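Local structure of toll-like receptor 13 (Mus musculus, 4Z0C) at residues 686-691 and 700-705. The protein recognises bacterial 23S ribosomal RNA through its leucine-rich-repeat ectodomain and signals via MYD88 and TRAF6 to activate NF-kappa-B and inflammatory cytokine secretion. Residues are numbered along the deposited sequence; the frame is centred on the assembly and turned at random.
Sequences FLRSYP and LLIDFD
Pro691 and Leu700 form a single beta bridge, their CA atoms 4.4 Å apart. Leu701 N gives its hydrogen to Tyr690 O at 2.9 Å. Leu700 CA approaches that same oxygen to 3.6 Å as a longer CA-H...O contact. Before the bridge, residues 687-689 make a 3-10 turn, and the methyls of Leu700 lie against its carbonyls, CD2 3.6 Å from Ser689 O and CD1 next to Arg688 O. Beside the bridge, Leu701 CB packs on Tyr690 CB, and its CD2 sits at the edge of the tyrosine ring, near the ring plane; Leu687 CA covers one ring face, and the hydroxyl bonds to Pro685 O. Both segments belong to the LRRCT region, the C-terminal cap of the leucine-rich-repeat solenoid; here it also meets the N-terminal end, through a backbone hydrogen bond between Arg688 and Phe3. Arg688 bends at chi3 (139°), bringing one face of its guanidinium over Ile702 CD1, with Ile702 CD1 3.0 Å above the guanidinium plane and off its centre. The arginine's aliphatic stem passes the same methyl, with Arg688 CG 3.5 Å from Ile702 CD1. Met677 of helix 670-678 touches both side chains.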
loop_
_atom_site.group_PDB
_atom_site.type_symbol
_atom_site.label_atom_id
_atom_site.label_comp_id
_atom_site.label_asym_id
_atom_site.label_seq_id
_atom_site.Cartn_x
_atom_site.Cartn_y
_atom_site.Cartn_z
ATOM N N PHE A 686 27.540 1.457 20.032
ATOM C CA PHE A 686 27.029 0.850 21.260
ATOM C C PHE A 686 27.782 -0.405 21.680
ATOM O O PHE A 686 27.308 -1.155 22.530
ATOM C CB PHE A 686 25.524 0.594 21.169
ATOM C CG PHE A 686 24.737 1.779 20.661
ATOM C CD1 PHE A 686 24.635 2.940 21.420
ATOM C CD2 PHE A 686 24.115 1.740 19.423
ATOM C CE1 PHE A 686 23.926 4.043 20.959
ATOM C CE2 PHE A 686 23.396 2.839 18.956
ATOM C CZ PHE A 686 23.302 3.997 19.736
ATOM N N LEU A 687 28.972 -0.579 21.106
ATOM C CA LEU A 687 29.859 -1.726 21.342
ATOM C C LEU A 687 29.917 -2.171 22.796
ATOM O O LEU A 687 29.714 -3.343 23.098
ATOM C CB LEU A 687 31.280 -1.385 20.889
ATOM C CG LEU A 687 32.390 -2.355 21.326
ATOM C CD1 LEU A 687 32.240 -3.696 20.599
ATOM C CD2 LEU A 687 33.755 -1.754 21.067
ATOM N N ARG A 688 30.160 -1.213 23.691
ATOM C CA ARG A 688 30.334 -1.491 25.119
ATOM C C ARG A 688 29.069 -1.933 25.846
ATOM O O ARG A 688 29.102 -2.152 27.060
ATOM C CB ARG A 688 30.921 -0.273 25.843
ATOM C CG ARG A 688 32.261 0.177 25.312
ATOM C CD ARG A 688 32.895 1.214 26.210
ATOM N NE ARG A 688 34.325 0.945 26.337
ATOM C CZ ARG A 688 34.890 0.389 27.407
ATOM N NH1 ARG A 688 34.153 0.067 28.466
ATOM N NH2 ARG A 688 36.195 0.162 27.423
ATOM N N SER A 689 27.963 -2.048 25.111
ATOM C CA SER A 689 26.695 -2.515 25.668
ATOM C C SER A 689 26.280 -3.903 25.169
ATOM O O SER A 689 25.358 -4.511 25.729
ATOM C CB SER A 689 25.588 -1.517 25.345
ATOM O OG SER A 689 25.292 -1.517 23.960
ATOM N N TYR A 690 26.950 -4.393 24.124
ATOM C CA TYR A 690 26.578 -5.666 23.498
ATOM C C TYR A 690 26.582 -6.766 24.549
ATOM O O TYR A 690 27.607 -7.022 25.177
ATOM C CB TYR A 690 27.540 -6.059 22.371
ATOM C CG TYR A 690 27.592 -5.146 21.164
ATOM C CD1 TYR A 690 26.725 -4.057 21.031
ATOM C CD2 TYR A 690 28.524 -5.376 20.147
ATOM C CE1 TYR A 690 26.795 -3.222 19.925
ATOM C CE2 TYR A 690 28.599 -4.543 19.033
ATOM C CZ TYR A 690 27.733 -3.463 18.930
ATOM O OH TYR A 690 27.806 -2.629 17.829
ATOM N N PRO A 691 25.431 -7.417 24.743
ATOM C CA PRO A 691 25.256 -8.405 25.807
ATOM C C PRO A 691 25.681 -9.802 25.382
ATOM O O PRO A 691 25.698 -10.121 24.193
ATOM C CB PRO A 691 23.746 -8.389 26.022
ATOM C CG PRO A 691 23.215 -8.177 24.638
ATOM C CD PRO A 691 24.200 -7.243 23.954
ATOM N N LEU A 700 28.596 -8.822 29.587
ATOM C CA LEU A 700 28.859 -8.074 28.361
ATOM C C LEU A 700 29.958 -8.696 27.523
ATOM O O LEU A 700 30.934 -9.228 28.065
ATOM C CB LEU A 700 29.283 -6.647 28.701
ATOM C CG LEU A 700 28.358 -5.782 29.550
ATOM C CD1 LEU A 700 29.091 -4.518 29.986
ATOM C CD2 LEU A 700 27.121 -5.450 28.761
ATOM N N LEU A 701 29.823 -8.591 26.202
ATOM C CA LEU A 701 30.876 -9.028 25.278
ATOM C C LEU A 701 32.200 -8.382 25.645
ATOM O O LEU A 701 33.275 -8.960 25.490
ATOM C CB LEU A 701 30.531 -8.617 23.845
ATOM C CG LEU A 701 31.599 -8.946 22.800
ATOM C CD1 LEU A 701 31.729 -10.457 22.654
ATOM C CD2 LEU A 701 31.293 -8.276 21.462
ATOM N N ILE A 702 32.082 -7.170 26.164
ATOM C CA ILE A 702 33.199 -6.291 26.423
ATOM C C ILE A 702 34.064 -6.833 27.571
ATOM O O ILE A 702 35.263 -6.535 27.664
ATOM C CB ILE A 702 32.666 -4.849 26.669
ATOM C CG1 ILE A 702 33.646 -3.799 26.198
ATOM C CG2 ILE A 702 32.163 -4.630 28.114
ATOM C CD1 ILE A 702 33.536 -2.548 27.010
ATOM N N ASP A 703 33.435 -7.625 28.442
ATOM C CA ASP A 703 34.090 -8.199 29.612
ATOM C C ASP A 703 34.200 -9.697 29.460
ATOM O O ASP A 703 33.697 -10.445 30.298
ATOM C CB ASP A 703 33.267 -7.912 30.858
ATOM C CG ASP A 703 33.056 -6.430 31.081
ATOM O OD1 ASP A 703 34.016 -5.659 30.847
ATOM O OD2 ASP A 703 31.929 -6.031 31.468
ATOM N N PHE A 704 34.903 -10.140 28.427
ATOM C CA PHE A 704 34.957 -11.562 28.127
ATOM C C PHE A 704 36.316 -12.090 28.535
ATOM O O PHE A 704 37.356 -11.566 28.110
ATOM C CB PHE A 704 34.673 -11.829 26.647
ATOM C CG PHE A 704 34.993 -13.225 26.219
ATOM C CD1 PHE A 704 34.136 -14.266 26.532
ATOM C CD2 PHE A 704 36.151 -13.502 25.510
ATOM C CE1 PHE A 704 34.429 -15.555 26.149
ATOM C CE2 PHE A 704 36.453 -14.793 25.121
ATOM C CZ PHE A 704 35.591 -15.821 25.439
ATOM N N ASP A 705 36.295 -13.103 29.397
ATOM C CA ASP A 705 37.525 -13.707 29.898
ATOM C C ASP A 705 38.429 -14.193 28.767
ATOM O O ASP A 705 38.244 -15.284 28.211
ATOM C CB ASP A 705 37.211 -14.842 30.869
ATOM C CG ASP A 705 38.368 -15.141 31.803
ATOM O OD1 ASP A 705 39.324 -14.335 31.846
ATOM O OD2 ASP A 705 38.319 -16.185 32.486
#